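PDB 3MPX: FYVE, RhoGEF and PH domain-containing protein 5 from Homo sapiens, which activates the small GTPase CDC42 by exchanging its bound GDP for GTP, and mediates VEGF-induced CDC42 activation. Local coordinates for residues E29-M40 with R168-L179. Residues are numbered along the deposited sequence; the frame is centred on the assembly and turned at random.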
ATOM      1  N   GLU A  29       0.557  -6.776 -15.923  1.00 17.75           N
ATOM      2  CA  GLU A  29       0.138  -6.604 -14.520  1.00 17.68           C
ATOM      3  C   GLU A  29      -0.043  -5.125 -14.195  1.00 21.36           C
ATOM      4  O   GLU A  29      -0.928  -4.756 -13.423  1.00 20.73           O
ATOM      5  CB  GLU A  29       1.158  -7.228 -13.551  1.00 19.43           C
ATOM      6  CG  GLU A  29       0.573  -7.544 -12.178  1.00 34.70           C
ATOM      7  CD  GLU A  29       1.531  -7.654 -10.997  1.00 55.53           C
ATOM      8  OE1 GLU A  29       1.155  -7.190  -9.893  1.00 33.93           O
ATOM      9  OE2 GLU A  29       2.636  -8.223 -11.162  1.00 42.89           O
ATOM     10  N   LEU A  30       0.798  -4.282 -14.801  1.00 18.70           N
ATOM     11  CA  LEU A  30       0.773  -2.842 -14.634  1.00 18.76           C
ATOM     12  C   LEU A  30      -0.439  -2.262 -15.336  1.00 22.58           C
ATOM     13  O   LEU A  30      -1.135  -1.450 -14.733  1.00 22.97           O
ATOM     14  CB  LEU A  30       2.076  -2.236 -15.168  1.00 19.16           C
ATOM     15  CG  LEU A  30       2.296  -0.743 -14.963  1.00 24.24           C
ATOM     16  CD1 LEU A  30       2.474  -0.387 -13.480  1.00 23.97           C
ATOM     17  CD2 LEU A  30       3.442  -0.244 -15.843  1.00 26.10           C
ATOM     18  N   LEU A  31      -0.727  -2.709 -16.583  1.00 18.15           N
ATOM     19  CA  LEU A  31      -1.892  -2.235 -17.333  1.00 17.34           C
ATOM     20  C   LEU A  31      -3.219  -2.613 -16.672  1.00 19.18           C
ATOM     21  O   LEU A  31      -4.069  -1.750 -16.520  1.00 19.44           O
ATOM     22  CB  LEU A  31      -1.856  -2.735 -18.787  1.00 17.60           C
ATOM     23  CG  LEU A  31      -3.011  -2.320 -19.745  1.00 21.80           C
ATOM     24  CD1 LEU A  31      -3.085  -0.823 -19.943  1.00 21.73           C
ATOM     25  CD2 LEU A  31      -2.852  -2.982 -21.084  1.00 23.00           C
ATOM     26  N   SER A  32      -3.396  -3.881 -16.284  1.00 14.98           N
ATOM     27  CA  SER A  32      -4.635  -4.375 -15.680  1.00 14.76           C
ATOM     28  C   SER A  32      -4.978  -3.634 -14.389  1.00 17.69           C
ATOM     29  O   SER A  32      -6.139  -3.219 -14.201  1.00 15.87           O
ATOM     30  CB  SER A  32      -4.567  -5.885 -15.449  1.00 18.82           C
ATOM     31  OG  SER A  32      -3.289  -6.326 -15.020  1.00 25.96           O
ATOM     32  N   SER A  33      -3.950  -3.456 -13.513  1.00 14.18           N
ATOM     33  CA  SER A  33      -4.057  -2.738 -12.244  1.00 13.08           C
ATOM     34  C   SER A  33      -4.241  -1.235 -12.483  1.00 16.32           C
ATOM     35  O   SER A  33      -4.935  -0.583 -11.695  1.00 16.97           O
ATOM     36  CB  SER A  33      -2.854  -3.014 -11.347  1.00 14.37           C
ATOM     37  OG  SER A  33      -1.637  -2.570 -11.915  1.00 17.96           O
ATOM     38  N   GLU A  34      -3.660  -0.690 -13.571  1.00 11.09           N
ATOM     39  CA  GLU A  34      -3.877   0.716 -13.896  1.00 11.37           C
ATOM     40  C   GLU A  34      -5.351   0.947 -14.262  1.00 16.97           C
ATOM     41  O   GLU A  34      -5.927   1.903 -13.752  1.00 18.25           O
ATOM     42  CB  GLU A  34      -2.948   1.227 -15.004  1.00 12.32           C
ATOM     43  CG  GLU A  34      -2.950   2.743 -15.127  1.00 21.34           C
ATOM     44  CD  GLU A  34      -2.339   3.552 -13.990  1.00 35.33           C
ATOM     45  OE1 GLU A  34      -1.517   3.006 -13.220  1.00 19.47           O
ATOM     46  OE2 GLU A  34      -2.663   4.756 -13.892  1.00 27.42           O
ATOM     47  N   LYS A  35      -5.967   0.056 -15.097  1.00 11.77           N
ATOM     48  CA  LYS A  35      -7.385   0.122 -15.490  1.00 10.61           C
ATOM     49  C   LYS A  35      -8.246   0.218 -14.232  1.00 13.89           C
ATOM     50  O   LYS A  35      -9.041   1.152 -14.090  1.00 14.24           O
ATOM     51  CB  LYS A  35      -7.818  -1.126 -16.287  1.00 11.90           C
ATOM     52  CG  LYS A  35      -7.153  -1.269 -17.627  1.00 15.90           C
ATOM     53  CD  LYS A  35      -7.835  -2.290 -18.505  1.00 20.87           C
ATOM     54  CE  LYS A  35      -7.078  -2.489 -19.805  1.00 29.87           C
ATOM     55  NZ  LYS A  35      -6.740  -3.924 -20.066  1.00 42.44           N
ATOM     56  N   ALA A  36      -8.048  -0.730 -13.301  1.00  8.96           N
ATOM     57  CA  ALA A  36      -8.779  -0.793 -12.034  1.00  7.69           C
ATOM     58  C   ALA A  36      -8.631   0.478 -11.195  1.00 12.58           C
ATOM     59  O   ALA A  36      -9.575   0.848 -10.489  1.00 13.95           O
ATOM     60  CB  ALA A  36      -8.314  -1.993 -11.243  1.00  7.74           C
ATOM     61  N   TYR A  37      -7.448   1.138 -11.279  1.00  7.38           N
ATOM     62  CA  TYR A  37      -7.100   2.355 -10.560  1.00  6.23           C
ATOM     63  C   TYR A  37      -7.796   3.574 -11.156  1.00 15.09           C
ATOM     64  O   TYR A  37      -8.263   4.441 -10.408  1.00 15.33           O
ATOM     65  CB  TYR A  37      -5.583   2.544 -10.568  1.00  4.76           C
ATOM     66  CG  TYR A  37      -5.100   3.739  -9.779  1.00  3.36           C
ATOM     67  CD1 TYR A  37      -5.269   3.802  -8.393  1.00  4.44           C
ATOM     68  CD2 TYR A  37      -4.458   4.803 -10.409  1.00  3.00           C
ATOM     69  CE1 TYR A  37      -4.820   4.902  -7.658  1.00  3.48           C
ATOM     70  CE2 TYR A  37      -3.982   5.896  -9.682  1.00  3.00           C
ATOM     71  CZ  TYR A  37      -4.165   5.939  -8.307  1.00  7.46           C
ATOM     72  OH  TYR A  37      -3.678   6.993  -7.582  1.00  3.51           O
ATOM     73  N   VAL A  38      -7.868   3.632 -12.500  1.00 14.40           N
ATOM     74  CA  VAL A  38      -8.496   4.709 -13.269  1.00 15.16           C
ATOM     75  C   VAL A  38     -10.021   4.653 -13.060  1.00 26.19           C
ATOM     76  O   VAL A  38     -10.652   5.694 -12.879  1.00 26.72           O
ATOM     77  CB  VAL A  38      -8.055   4.659 -14.747  1.00 16.94           C
ATOM     78  CG1 VAL A  38      -8.907   5.573 -15.618  1.00 17.00           C
ATOM     79  CG2 VAL A  38      -6.585   5.031 -14.868  1.00 15.86           C
ATOM     80  N   GLU A  39     -10.583   3.432 -12.986  1.00 26.76           N
ATOM     81  CA  GLU A  39     -11.993   3.155 -12.690  1.00 27.72           C
ATOM     82  C   GLU A  39     -12.292   3.673 -11.262  1.00 32.59           C
ATOM     83  O   GLU A  39     -13.329   4.292 -11.023  1.00 33.20           O
ATOM     84  CB  GLU A  39     -12.230   1.628 -12.789  1.00 29.38           C
ATOM     85  CG  GLU A  39     -13.573   1.111 -12.273  1.00 42.14           C
ATOM     86  CD  GLU A  39     -14.741   1.074 -13.242  1.00 71.29           C
ATOM     87  OE1 GLU A  39     -15.833   0.624 -12.821  1.00 74.99           O
ATOM     88  OE2 GLU A  39     -14.576   1.487 -14.414  1.00 67.72           O
HETATM   89  N   MSE A  40     -11.359   3.440 -10.336  1.00 28.31           N
HETATM   90  CA  MSE A  40     -11.467   3.861  -8.957  1.00 28.14           C
HETATM   91  C   MSE A  40     -11.365   5.368  -8.842  1.00 25.86           C
HETATM   92  O   MSE A  40     -12.137   5.959  -8.087  1.00 25.96           O
HETATM   93  CB  MSE A  40     -10.398   3.155  -8.111  1.00 32.20           C
HETATM   94  CG  MSE A  40     -10.557   3.382  -6.617  1.00 42.56           C
HETATM   95 SE   MSE A  40      -9.645   5.015  -6.056  1.00 54.79          SE
HETATM   96  CE  MSE A  40      -7.860   4.286  -5.805  1.00 51.18           C
ATOM     97  N   ARG A 168      -5.933   4.644  -0.748  1.00 12.08           N
ATOM     98  CA  ARG A 168      -5.988   3.868  -1.987  1.00 11.03           C
ATOM     99  C   ARG A 168      -5.458   4.677  -3.194  1.00 10.78           C
ATOM    100  O   ARG A 168      -4.872   4.088  -4.099  1.00 10.36           O
ATOM    101  CB  ARG A 168      -7.411   3.334  -2.231  1.00 12.82           C
ATOM    102  CG  ARG A 168      -7.655   1.942  -1.661  1.00 20.96           C
ATOM    103  CD  ARG A 168      -9.128   1.630  -1.584  1.00 43.55           C
ATOM    104  NE  ARG A 168      -9.539   1.229  -0.234  1.00 63.53           N
ATOM    105  CZ  ARG A 168     -10.796   0.976   0.130  1.00 78.90           C
ATOM    106  NH1 ARG A 168     -11.785   1.081  -0.752  1.00 67.26           N
ATOM    107  NH2 ARG A 168     -11.073   0.619   1.378  1.00 64.47           N
ATOM    108  N   VAL A 169      -5.605   6.018  -3.166  1.00  4.61           N
ATOM    109  CA  VAL A 169      -5.061   6.945  -4.163  1.00  3.42           C
ATOM    110  C   VAL A 169      -3.520   6.925  -4.068  1.00  9.66           C
ATOM    111  O   VAL A 169      -2.865   6.582  -5.044  1.00 11.69           O
ATOM    112  CB  VAL A 169      -5.665   8.372  -3.990  1.00  5.93           C
ATOM    113  CG1 VAL A 169      -4.888   9.447  -4.760  1.00  5.06           C
ATOM    114  CG2 VAL A 169      -7.141   8.386  -4.375  1.00  5.39           C
ATOM    115  N   VAL A 170      -2.960   7.233  -2.876  1.00  5.00           N
ATOM    116  CA  VAL A 170      -1.526   7.312  -2.546  1.00  3.84           C
ATOM    117  C   VAL A 170      -0.821   5.927  -2.617  1.00  7.97           C
ATOM    118  O   VAL A 170       0.399   5.855  -2.745  1.00  7.34           O
ATOM    119  CB  VAL A 170      -1.386   7.947  -1.132  1.00  7.06           C
ATOM    120  CG1 VAL A 170       0.074   8.187  -0.733  1.00  6.80           C
ATOM    121  CG2 VAL A 170      -2.195   9.228  -1.020  1.00  6.56           C
ATOM    122  N   GLN A 171      -1.580   4.852  -2.473  1.00  5.32           N
ATOM    123  CA  GLN A 171      -1.062   3.491  -2.471  1.00  6.13           C
ATOM    124  C   GLN A 171      -0.514   3.060  -3.872  1.00 10.44           C
ATOM    125  O   GLN A 171       0.479   2.323  -3.942  1.00  8.87           O
ATOM    126  CB  GLN A 171      -2.160   2.557  -1.928  1.00  7.48           C
ATOM    127  CG  GLN A 171      -2.021   1.082  -2.236  1.00 16.78           C
ATOM    128  CD  GLN A 171      -3.262   0.362  -1.810  1.00 24.26           C
ATOM    129  OE1 GLN A 171      -3.308  -0.205  -0.732  1.00 19.04           O
ATOM    130  NE2 GLN A 171      -4.308   0.411  -2.625  1.00 12.56           N
ATOM    131  N   ARG A 172      -1.123   3.561  -4.971  1.00  7.87           N
ATOM    132  CA  ARG A 172      -0.676   3.248  -6.333  1.00  8.02           C
ATOM    133  C   ARG A 172       0.814   3.545  -6.535  1.00 13.65           C
ATOM    134  O   ARG A 172       1.487   2.842  -7.301  1.00 14.22           O
ATOM    135  CB  ARG A 172      -1.484   4.050  -7.357  1.00  6.74           C
ATOM    136  CG  ARG A 172      -1.334   3.570  -8.805  1.00 12.75           C
ATOM    137  CD  ARG A 172      -1.767   2.122  -9.025  1.00  3.00           C
ATOM    138  NE  ARG A 172      -1.506   1.713 -10.401  1.00  3.00           N
ATOM    139  CZ  ARG A 172      -1.186   0.486 -10.781  1.00 16.69           C
ATOM    140  NH1 ARG A 172      -0.985   0.217 -12.059  1.00 14.83           N
ATOM    141  NH2 ARG A 172      -1.059  -0.485  -9.882  1.00  3.00           N
ATOM    142  N   LEU A 173       1.310   4.610  -5.864  1.00  8.16           N
ATOM    143  CA  LEU A 173       2.695   5.038  -5.920  1.00  6.82           C
ATOM    144  C   LEU A 173       3.648   3.960  -5.390  1.00  9.64           C
ATOM    145  O   LEU A 173       4.674   3.718  -6.012  1.00  8.51           O
ATOM    146  CB  LEU A 173       2.865   6.371  -5.172  1.00  6.61           C
ATOM    147  CG  LEU A 173       2.049   7.579  -5.700  1.00 10.11           C
ATOM    148  CD1 LEU A 173       2.286   8.807  -4.845  1.00  9.56           C
ATOM    149  CD2 LEU A 173       2.357   7.885  -7.187  1.00  9.66           C
ATOM    150  N   PHE A 174       3.283   3.272  -4.288  1.00  7.17           N
ATOM    151  CA  PHE A 174       4.097   2.183  -3.717  1.00  7.46           C
ATOM    152  C   PHE A 174       4.024   0.909  -4.618  1.00 14.23           C
ATOM    153  O   PHE A 174       4.985   0.139  -4.691  1.00 15.03           O
ATOM    154  CB  PHE A 174       3.701   1.901  -2.254  1.00  8.73           C
ATOM    155  CG  PHE A 174       3.795   3.116  -1.348  1.00 10.18           C
ATOM    156  CD1 PHE A 174       5.031   3.648  -0.987  1.00 11.46           C
ATOM    157  CD2 PHE A 174       2.647   3.710  -0.828  1.00 12.84           C
ATOM    158  CE1 PHE A 174       5.116   4.775  -0.154  1.00 11.82           C
ATOM    159  CE2 PHE A 174       2.740   4.841   0.010  1.00 15.25           C
ATOM    160  CZ  PHE A 174       3.976   5.370   0.332  1.00 11.59           C
ATOM    161  N   GLN A 175       2.906   0.754  -5.358  1.00  9.81           N
ATOM    162  CA  GLN A 175       2.667  -0.301  -6.323  1.00  8.90           C
ATOM    163  C   GLN A 175       3.579  -0.138  -7.537  1.00 13.66           C
ATOM    164  O   GLN A 175       4.191  -1.121  -7.958  1.00 13.41           O
ATOM    165  CB  GLN A 175       1.186  -0.340  -6.723  1.00 10.09           C
ATOM    166  CG  GLN A 175       0.291  -1.046  -5.679  1.00  9.28           C
ATOM    167  CD  GLN A 175      -1.191  -0.862  -5.918  1.00 21.71           C
ATOM    168  OE1 GLN A 175      -1.642  -0.424  -6.980  1.00 17.65           O
ATOM    169  NE2 GLN A 175      -1.993  -1.178  -4.919  1.00 14.08           N
ATOM    170  N   TYR A 176       3.734   1.099  -8.069  1.00 11.56           N
ATOM    171  CA  TYR A 176       4.641   1.349  -9.199  1.00 11.39           C
ATOM    172  C   TYR A 176       6.071   0.948  -8.776  1.00 16.61           C
ATOM    173  O   TYR A 176       6.730   0.215  -9.500  1.00 17.51           O
ATOM    174  CB  TYR A 176       4.630   2.821  -9.616  1.00 12.89           C
ATOM    175  CG  TYR A 176       3.364   3.351 -10.256  1.00 15.26           C
ATOM    176  CD1 TYR A 176       2.602   2.554 -11.110  1.00 16.84           C
ATOM    177  CD2 TYR A 176       3.002   4.687 -10.124  1.00 16.43           C
ATOM    178  CE1 TYR A 176       1.461   3.052 -11.738  1.00 16.65           C
ATOM    179  CE2 TYR A 176       1.865   5.196 -10.750  1.00 17.57           C
ATOM    180  CZ  TYR A 176       1.086   4.369 -11.537  1.00 25.19           C
ATOM    181  OH  TYR A 176      -0.042   4.875 -12.127  1.00 28.08           O
ATOM    182  N   GLN A 177       6.502   1.357  -7.561  1.00 11.72           N
ATOM    183  CA  GLN A 177       7.782   1.000  -6.951  1.00  9.74           C
ATOM    184  C   GLN A 177       7.995  -0.504  -6.926  1.00 12.87           C
ATOM    185  O   GLN A 177       8.999  -0.959  -7.458  1.00 12.82           O
ATOM    186  CB  GLN A 177       7.868   1.564  -5.539  1.00 10.59           C
ATOM    187  CG  GLN A 177       8.245   3.041  -5.526  1.00 29.33           C
ATOM    188  CD  GLN A 177       8.358   3.656  -4.148  1.00 61.49           C
ATOM    189  OE1 GLN A 177       9.055   4.660  -3.972  1.00 59.97           O
ATOM    190  NE2 GLN A 177       7.663   3.104  -3.140  1.00 54.92           N
ATOM    191  N   VAL A 178       7.034  -1.290  -6.399  1.00  9.72           N
ATOM    192  CA  VAL A 178       7.196  -2.754  -6.351  1.00 10.18           C
ATOM    193  C   VAL A 178       7.165  -3.376  -7.768  1.00 16.43           C
ATOM    194  O   VAL A 178       8.017  -4.212  -8.065  1.00 16.01           O
ATOM    195  CB  VAL A 178       6.275  -3.527  -5.348  1.00 13.15           C
ATOM    196  CG1 VAL A 178       6.317  -2.918  -3.960  1.00 12.35           C
ATOM    197  CG2 VAL A 178       4.837  -3.646  -5.834  1.00 12.98           C
ATOM    198  N   LEU A 179       6.223  -2.950  -8.630  1.00 14.30           N
ATOM    199  CA  LEU A 179       6.107  -3.466  -9.993  1.00 14.83           C
ATOM    200  C   LEU A 179       7.338  -3.127 -10.822  1.00 19.21           C
ATOM    201  O   LEU A 179       7.871  -4.015 -11.500  1.00 20.05           O
ATOM    202  CB  LEU A 179       4.847  -2.920 -10.698  1.00 15.16           C
ATOM    203  CG  LEU A 179       3.547  -3.673 -10.458  1.00 20.56           C
ATOM    204  CD1 LEU A 179       2.395  -2.720 -10.307  1.00 20.56           C
ATOM    205  CD2 LEU A 179       3.248  -4.604 -11.603  1.00 25.37           C
TER
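Glu29 lays its extended side chain over the CD2 methyl of Leu179, with CD 3.6 Å from it. Leu30 turns its CD1 methyl to the edge of the Tyr176 ring, 3.8 Å from Tyr176 CD1, and also meets Leu179. Ser33 OG accepts from NH1 of Arg172 at 2.9 Å, tilted out of the guanidinium plane, and more weakly from NH2. Glu34 OE1 accepts three bonds. Arg172 grips it side-on through NE and NH1, in a salt bridge, with Glu34 OE1 lying in the guanidinium plane. Tyr176 OH donates the third from the syn side, 2.6 Å from Glu34 OE1. With CG anti to the backbone N (chi1 -177°), Tyr37 reaches across and receives Arg172 CG over its ring centre, 3.5 Å from the centroid, in a CH-pi contact. Tyr37 OH donates to Val169 O at 2.7 Å. Met40, a selenomethionine, bends to set CE against Arg168 CB. A leucine in place of Arg172 would probably leave the buried Glu34 carboxylate without its countercharge and Ser33 OG without its guanidinium donors. Arg172 NH2 is also held by Gln175 OE1. Segments 29-40 and 168-179 run nearly antiparallel (162°) within the all-helical DH domain, the CDC42 exchange module. Helix 66-98 packs on Glu34, whose OE2 bonds His86; helix 117-138 meets Tyr37, and Ile204 of helix 192-214 touches Tyr176.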